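Local coordinates for protein DegT/DnrJ/EryC1/StrS aminotransferase (Brucella abortus 2308, PDB 4QGR) that binds pyridoxal 5'-phosphate and probably works as an aminotransferase of the DegT/DnrJ/EryC1/StrS type, at residues V120-A125 against S337-G342; P326-T331 against V345-P350. All coordinates share one frame; numbering follows the deposited sequence. Where two conformers were deposited one is given.

In the fold
Interaction 1 is a surface contact, whereas interaction 2 is partly buried and lies nearer the centre of the folded chain; their centres are about 15 Å apart. Both use the same run of chain: strand 337-338, the turn of interaction 1 and helix 344-348 of interaction 2 follow one another, and the two contacts touch where Val-338 CG1 packs on His-328 CB at 4.3 Å. Their chemistry differs. In interaction 1 a neutral amide from helix 120-133 holds two backbone carbonyls of a turn; in interaction 2 an imidazole meets a carboxylate beside proline packing. Asp-110 serves both, through its backbone N to Gln-122 and its carboxylate to Ser-346.

Interaction 1. Residues V120-A125 against S337-G342; sequences VEQLEA and SVAPGG
Gln-122, in the first turn of helix 120-133, supplies both hydrogen bonds of this contact from one nitrogen. Its NE2 donates to Gly-342 O at 2.9 Å, with an N-H...O angle of 157°. The second bond, from Gln-122 NE2 to Pro-340 O, is 3.0 Å long with an angle of 164°. Both acceptors lie in the amide plane, as expected for the two hydrogens of an NH2 group. The carbonyls receive them differently: the donor is tilted only modestly from the plane of Gly-342 C=O but stands above that of Pro-340. With CG anti to the backbone N (chi1 -158°) and an extended chain beyond it, the amide reaches across to the turn. Its OE1 accepts from the backbone N of Asp-110, which fixes the rotation of the group.

Van der Waals packing completes the contact. Ala-339 CB presses against Gln-122 CD at 3.4 Å, while Pro-340 CG and Ala-125 CB form an apolar pair at 4.3 Å.

The bound carbonyls belong to a type II beta turn, Ala-339 to Gly-342, with Gly-341, at positive phi, at its third position. The turn follows edge strand 337-338 of the large mixed sheet of the fold type I aminotransferase domain and meets helix 120-133.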
ATOM      1  N   VAL A 120     -12.003 -27.737  -9.930  1.00 15.06           N
ATOM      2  CA  VAL A 120     -11.534 -28.514  -8.796  1.00 16.28           C
ATOM      3  C   VAL A 120     -10.761 -29.768  -9.203  1.00 16.30           C
ATOM      4  O   VAL A 120      -9.752 -30.132  -8.560  1.00 15.77           O
ATOM      5  CB  VAL A 120     -12.732 -28.859  -7.922  1.00 17.88           C
ATOM      6  CG1 VAL A 120     -12.378 -29.956  -6.926  1.00 20.22           C
ATOM      7  CG2 VAL A 120     -13.214 -27.555  -7.284  1.00 18.35           C
ATOM      8  N   GLU A 121     -11.249 -30.467 -10.227  1.00 16.39           N
ATOM      9  CA  GLU A 121     -10.585 -31.691 -10.658  1.00 18.36           C
ATOM     10  C   GLU A 121      -9.190 -31.381 -11.147  1.00 16.71           C
ATOM     11  O   GLU A 121      -8.227 -32.141 -10.881  1.00 16.83           O
ATOM     12  CB  GLU A 121     -11.347 -32.391 -11.779  1.00 21.63           C
ATOM     13  CG  GLU A 121     -12.610 -33.106 -11.327  1.00 24.79           C
ATOM     14  CD  GLU A 121     -13.829 -32.213 -11.166  1.00 28.43           C
ATOM     15  OE1 GLU A 121     -13.808 -31.006 -11.549  1.00 29.09           O
ATOM     16  OE2 GLU A 121     -14.834 -32.749 -10.622  1.00 34.94           O
ATOM     17  N   GLN A 122      -9.073 -30.290 -11.888  1.00 15.64           N
ATOM     18  CA  GLN A 122      -7.776 -29.901 -12.423  1.00 15.16           C
ATOM     19  C   GLN A 122      -6.839 -29.376 -11.342  1.00 14.71           C
ATOM     20  O   GLN A 122      -5.655 -29.612 -11.422  1.00 15.45           O
ATOM     21  CB  GLN A 122      -7.913 -28.897 -13.561  1.00 15.02           C
ATOM     22  CG  GLN A 122      -6.659 -28.913 -14.431  1.00 14.96           C
ATOM     23  CD  GLN A 122      -6.559 -27.788 -15.420  1.00 14.64           C
ATOM     24  OE1 GLN A 122      -7.020 -26.660 -15.163  1.00 14.32           O
ATOM     25  NE2 GLN A 122      -5.889 -28.051 -16.524  1.00 14.87           N
ATOM     26  N   LEU A 123      -7.364 -28.704 -10.318  1.00 14.18           N
ATOM     27  CA  LEU A 123      -6.581 -28.352  -9.146  1.00 14.17           C
ATOM     28  C   LEU A 123      -5.902 -29.606  -8.556  1.00 15.34           C
ATOM     29  O   LEU A 123      -4.695 -29.609  -8.262  1.00 15.11           O
ATOM     30  CB  LEU A 123      -7.470 -27.735  -8.085  1.00 13.73           C
ATOM     31  CG  LEU A 123      -6.917 -27.505  -6.700  1.00 13.57           C
ATOM     32  CD1 LEU A 123      -5.715 -26.579  -6.742  1.00 13.40           C
ATOM     33  CD2 LEU A 123      -7.952 -27.004  -5.669  1.00 13.66           C
ATOM     34  N   GLU A 124      -6.699 -30.633  -8.340  1.00 15.93           N
ATOM     35  CA  GLU A 124      -6.190 -31.886  -7.807  1.00 18.00           C
ATOM     36  C   GLU A 124      -5.053 -32.454  -8.670  1.00 17.79           C
ATOM     37  O   GLU A 124      -4.002 -32.892  -8.162  1.00 17.43           O
ATOM     38  CB  GLU A 124      -7.362 -32.892  -7.633  1.00 21.01           C
ATOM     39  CG  GLU A 124      -6.976 -34.142  -6.843  1.00 25.64           C
ATOM     40  CD  GLU A 124      -8.195 -34.896  -6.313  1.00 29.30           C
ATOM     41  OE1 GLU A 124      -9.045 -35.326  -7.118  1.00 31.89           O
ATOM     42  OE2 GLU A 124      -8.323 -35.045  -5.085  1.00 37.04           O
ATOM     43  N   ALA A 125      -5.272 -32.465  -9.971  1.00 17.63           N
ATOM     44  CA  ALA A 125      -4.249 -32.942 -10.931  1.00 17.73           C
ATOM     45  C   ALA A 125      -2.977 -32.097 -10.921  1.00 16.85           C
ATOM     46  O   ALA A 125      -1.873 -32.651 -11.054  1.00 17.18           O
ATOM     47  CB  ALA A 125      -4.819 -32.987 -12.308  1.00 18.60           C
ATOM     48  N   SER A 337       4.350 -22.651 -14.429  1.00 17.09           N
ATOM     49  CA  SER A 337       3.734 -23.901 -14.849  0.50 17.76           C
ATOM     50  C   SER A 337       2.215 -23.807 -14.867  1.00 17.58           C
ATOM     51  O   SER A 337       1.603 -22.978 -14.157  1.00 15.41           O
ATOM     52  CB  SER A 337       4.178 -25.064 -13.971  0.50 18.61           C
ATOM     53  OG  SER A 337       5.579 -25.157 -13.916  0.50 19.04           O
ATOM     54  N   VAL A 338       1.629 -24.657 -15.698  1.00 18.02           N
ATOM     55  CA  VAL A 338       0.171 -24.734 -15.816  0.70 17.80           C
ATOM     56  C   VAL A 338      -0.269 -26.161 -15.586  1.00 17.03           C
ATOM     57  O   VAL A 338       0.438 -27.109 -15.868  1.00 17.78           O
ATOM     58  CB  VAL A 338      -0.393 -24.203 -17.167  0.70 18.83           C
ATOM     59  CG1 VAL A 338       0.181 -22.819 -17.492  0.70 19.25           C
ATOM     60  CG2 VAL A 338      -0.117 -25.151 -18.310  0.70 19.91           C
ATOM     61  N   ALA A 339      -1.449 -26.303 -15.036  1.00 15.95           N
ATOM     62  CA  ALA A 339      -1.994 -27.590 -14.706  1.00 15.98           C
ATOM     63  C   ALA A 339      -1.997 -28.541 -15.918  1.00 16.01           C
ATOM     64  O   ALA A 339      -2.074 -28.101 -17.062  1.00 14.80           O
ATOM     65  CB  ALA A 339      -3.409 -27.413 -14.160  1.00 15.99           C
ATOM     66  N   PRO A 340      -1.956 -29.850 -15.661  1.00 16.23           N
ATOM     67  CA  PRO A 340      -2.011 -30.810 -16.743  1.00 17.17           C
ATOM     68  C   PRO A 340      -3.270 -30.636 -17.577  1.00 17.58           C
ATOM     69  O   PRO A 340      -4.363 -30.557 -17.036  1.00 17.09           O
ATOM     70  CB  PRO A 340      -2.053 -32.155 -16.020  1.00 17.54           C
ATOM     71  CG  PRO A 340      -1.382 -31.886 -14.719  1.00 17.54           C
ATOM     72  CD  PRO A 340      -1.809 -30.518 -14.351  1.00 16.52           C
ATOM     73  N   GLY A 341      -3.087 -30.612 -18.877  1.00 17.25           N
ATOM     74  CA  GLY A 341      -4.179 -30.451 -19.789  1.00 18.46           C
ATOM     75  C   GLY A 341      -4.315 -29.047 -20.343  1.00 18.33           C
ATOM     76  O   GLY A 341      -5.051 -28.841 -21.296  1.00 20.60           O
ATOM     77  N   GLY A 342      -3.613 -28.086 -19.748  1.00 17.20           N
ATOM     78  CA  GLY A 342      -3.637 -26.720 -20.232  1.00 16.72           C
ATOM     79  C   GLY A 342      -4.887 -25.997 -19.756  1.00 16.80           C
ATOM     80  O   GLY A 342      -5.617 -26.516 -18.937  1.00 16.01           O
TER

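Interaction 2. Residues P326-T331 against V345-P350; sequences PLHLQT and VSESLP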
ATOM      1  N   PRO A 326      -5.854 -13.796 -20.197  1.00 17.43           N
ATOM      2  CA  PRO A 326      -5.638 -14.525 -18.917  1.00 16.66           C
ATOM      3  C   PRO A 326      -4.185 -14.455 -18.487  1.00 15.20           C
ATOM      4  O   PRO A 326      -3.299 -14.275 -19.300  1.00 15.26           O
ATOM      5  CB  PRO A 326      -6.081 -15.945 -19.243  1.00 17.15           C
ATOM      6  CG  PRO A 326      -5.809 -16.089 -20.700  1.00 19.28           C
ATOM      7  CD  PRO A 326      -6.123 -14.718 -21.310  1.00 18.96           C
ATOM      8  N   LEU A 327      -3.947 -14.575 -17.199  1.00 14.13           N
ATOM      9  CA  LEU A 327      -2.647 -14.372 -16.649  1.00 14.05           C
ATOM     10  C   LEU A 327      -1.573 -15.235 -17.268  1.00 14.28           C
ATOM     11  O   LEU A 327      -0.458 -14.753 -17.474  1.00 14.32           O
ATOM     12  CB  LEU A 327      -2.681 -14.568 -15.117  1.00 13.90           C
ATOM     13  CG  LEU A 327      -3.593 -13.574 -14.390  1.00 13.29           C
ATOM     14  CD1 LEU A 327      -3.347 -13.689 -12.875  1.00 13.10           C
ATOM     15  CD2 LEU A 327      -3.411 -12.105 -14.808  1.00 13.82           C
ATOM     16  N   HIS A 328      -1.887 -16.490 -17.557  1.00 14.68           N
ATOM     17  CA  HIS A 328      -0.855 -17.399 -18.015  1.00 15.85           C
ATOM     18  C   HIS A 328      -0.324 -17.007 -19.390  1.00 17.22           C
ATOM     19  O   HIS A 328       0.713 -17.527 -19.811  1.00 17.93           O
ATOM     20  CB  HIS A 328      -1.316 -18.849 -18.029  1.00 16.46           C
ATOM     21  CG  HIS A 328      -2.238 -19.196 -19.151  1.00 16.76           C
ATOM     22  ND1 HIS A 328      -3.549 -18.772 -19.197  1.00 17.00           N
ATOM     23  CD2 HIS A 328      -2.043 -19.930 -20.269  1.00 17.75           C
ATOM     24  CE1 HIS A 328      -4.129 -19.252 -20.278  1.00 17.54           C
ATOM     25  NE2 HIS A 328      -3.238 -19.960 -20.944  1.00 18.76           N
ATOM     26  N   LEU A 329      -1.039 -16.142 -20.088  1.00 16.93           N
ATOM     27  CA  LEU A 329      -0.569 -15.669 -21.386  1.00 18.46           C
ATOM     28  C   LEU A 329       0.117 -14.324 -21.306  1.00 18.76           C
ATOM     29  O   LEU A 329       0.646 -13.851 -22.318  1.00 19.56           O
ATOM     30  CB  LEU A 329      -1.708 -15.627 -22.396  1.00 19.78           C
ATOM     31  CG  LEU A 329      -2.336 -16.976 -22.702  1.00 21.27           C
ATOM     32  CD1 LEU A 329      -3.522 -16.694 -23.609  1.00 23.39           C
ATOM     33  CD2 LEU A 329      -1.400 -18.024 -23.277  1.00 22.01           C
ATOM     34  N   GLN A 330       0.127 -13.686 -20.134  1.00 17.41           N
ATOM     35  CA  GLN A 330       0.766 -12.377 -20.029  1.00 16.76           C
ATOM     36  C   GLN A 330       2.237 -12.570 -19.808  1.00 16.40           C
ATOM     37  O   GLN A 330       2.662 -13.553 -19.198  1.00 15.74           O
ATOM     38  CB  GLN A 330       0.165 -11.522 -18.908  1.00 16.05           C
ATOM     39  CG  GLN A 330      -1.306 -11.178 -19.171  1.00 16.82           C
ATOM     40  CD  GLN A 330      -1.882 -10.211 -18.179  1.00 16.98           C
ATOM     41  OE1 GLN A 330      -1.173  -9.373 -17.626  1.00 18.44           O
ATOM     42  NE2 GLN A 330      -3.195 -10.341 -17.911  1.00 17.54           N
ATOM     43  N   THR A 331       3.008 -11.612 -20.297  1.00 16.98           N
ATOM     44  CA  THR A 331       4.465 -11.666 -20.285  1.00 17.31           C
ATOM     45  C   THR A 331       5.052 -11.985 -18.940  1.00 17.04           C
ATOM     46  O   THR A 331       5.995 -12.792 -18.836  1.00 17.63           O
ATOM     47  CB  THR A 331       5.074 -10.336 -20.857  1.00 18.75           C
ATOM     48  OG1 THR A 331       4.607 -10.136 -22.200  1.00 19.25           O
ATOM     49  CG2 THR A 331       6.581 -10.325 -20.857  1.00 19.81           C
ATOM     50  N   VAL A 345     -10.379 -23.240 -21.318  1.00 16.42           N
ATOM     51  CA  VAL A 345     -11.515 -22.355 -20.978  1.00 16.49           C
ATOM     52  C   VAL A 345     -10.979 -20.936 -20.806  1.00 15.97           C
ATOM     53  O   VAL A 345     -11.480 -19.976 -21.409  1.00 15.92           O
ATOM     54  CB  VAL A 345     -12.283 -22.831 -19.727  1.00 16.81           C
ATOM     55  CG1 VAL A 345     -13.407 -21.886 -19.381  1.00 16.37           C
ATOM     56  CG2 VAL A 345     -12.837 -24.243 -19.913  1.00 17.49           C
ATOM     57  N   SER A 346      -9.945 -20.786 -19.986  1.00 15.42           N
ATOM     58  CA  SER A 346      -9.326 -19.481 -19.793  1.00 14.32           C
ATOM     59  C   SER A 346      -8.873 -18.854 -21.128  1.00 15.16           C
ATOM     60  O   SER A 346      -8.945 -17.623 -21.317  1.00 14.38           O
ATOM     61  CB  SER A 346      -8.127 -19.623 -18.868  1.00 13.97           C
ATOM     62  OG  SER A 346      -8.538 -20.015 -17.548  1.00 13.90           O
ATOM     63  N   GLU A 347      -8.414 -19.676 -22.063  1.00 14.81           N
ATOM     64  CA  GLU A 347      -7.930 -19.124 -23.317  1.00 16.15           C
ATOM     65  C   GLU A 347      -9.045 -18.695 -24.288  1.00 16.33           C
ATOM     66  O   GLU A 347      -8.850 -17.774 -25.102  1.00 16.47           O
ATOM     67  CB  GLU A 347      -6.983 -20.143 -23.991  1.00 16.60           C
ATOM     68  CG  GLU A 347      -5.665 -20.232 -23.259  1.00 17.26           C
ATOM     69  CD  GLU A 347      -4.666 -21.167 -23.907  1.00 19.63           C
ATOM     70  OE1 GLU A 347      -4.962 -21.669 -25.030  1.00 20.92           O
ATOM     71  OE2 GLU A 347      -3.583 -21.391 -23.323  1.00 18.52           O
ATOM     72  N   SER A 348     -10.166 -19.395 -24.259  1.00 16.79           N
ATOM     73  CA  SER A 348     -11.264 -19.110 -25.178  1.00 18.27           C
ATOM     74  C   SER A 348     -12.297 -18.090 -24.665  1.00 17.84           C
ATOM     75  O   SER A 348     -12.928 -17.390 -25.467  1.00 17.26           O
ATOM     76  CB  SER A 348     -11.977 -20.390 -25.570  1.00 20.08           C
ATOM     77  OG  SER A 348     -12.504 -21.008 -24.435  1.00 21.57           O
ATOM     78  N   LEU A 349     -12.474 -17.981 -23.349  1.00 16.42           N
ATOM     79  CA  LEU A 349     -13.423 -16.991 -22.826  1.00 16.72           C
ATOM     80  C   LEU A 349     -13.243 -15.562 -23.298  1.00 16.60           C
ATOM     81  O   LEU A 349     -14.263 -14.884 -23.503  1.00 16.76           O
ATOM     82  CB  LEU A 349     -13.433 -16.985 -21.289  1.00 16.20           C
ATOM     83  CG  LEU A 349     -14.259 -18.073 -20.672  1.00 16.81           C
ATOM     84  CD1 LEU A 349     -14.045 -18.080 -19.170  1.00 16.47           C
ATOM     85  CD2 LEU A 349     -15.751 -17.859 -21.005  1.00 17.73           C
ATOM     86  N   PRO A 350     -11.991 -15.059 -23.378  1.00 16.38           N
ATOM     87  CA  PRO A 350     -11.778 -13.706 -23.870  1.00 17.02           C
ATOM     88  C   PRO A 350     -12.372 -13.411 -25.238  1.00 17.58           C
ATOM     89  O   PRO A 350     -12.590 -12.234 -25.548  1.00 18.99           O
ATOM     90  CB  PRO A 350     -10.244 -13.564 -23.908  1.00 16.66           C
ATOM     91  CG  PRO A 350      -9.752 -14.525 -22.888  1.00 16.66           C
ATOM     92  CD  PRO A 350     -10.719 -15.685 -23.003  1.00 16.67           C
TER
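His-328 and Glu-347 form a histidine-carboxylate hydrogen bond that joins a short 3-10 turn, 327-329, to helix 344-348. The tightly packed part lies beside it. Pro-326 rests on the helix backbone, its CG 3.5 Å from Ser-346 O, a buried carbonyl oxygen for which the model has no hydrogen-bonding partner. Pro-326 CD also meets Pro-350 CG at 4.0 Å, the two prolines crossing at about a right angle. Ser-346 CB approaches His-328 CE1 at 4.3 Å, while its hydroxyl bonds to Asp-110.

Toward solvent the contact thins out to Leu-329 and Glu-347, both exposed. Leu-329 CD2 comes no closer to Glu-347 OE2 than 4.0 Å. Leu-329 CG sits over one face of the His-328 ring, offset toward its rim. Glu-347 turns CG away from its carbonyl carbon (chi1 -72°) and runs straight on, which lays the carboxylate at the ring edge, the two planes only 9° apart. Ser-89 OG is hydrogen-bonded to His-328 ND1, so the imidazole is held at both nitrogens and its rotation is fixed. The adjoining Gln-330 and Thr-331 bond to Asn-236 and Asp-235 of the second subunit. Across the contact itself, His-328 NE2 donates to the anti lone pair of Glu-347 OE2 at 2.8 Å, almost straight at 175°.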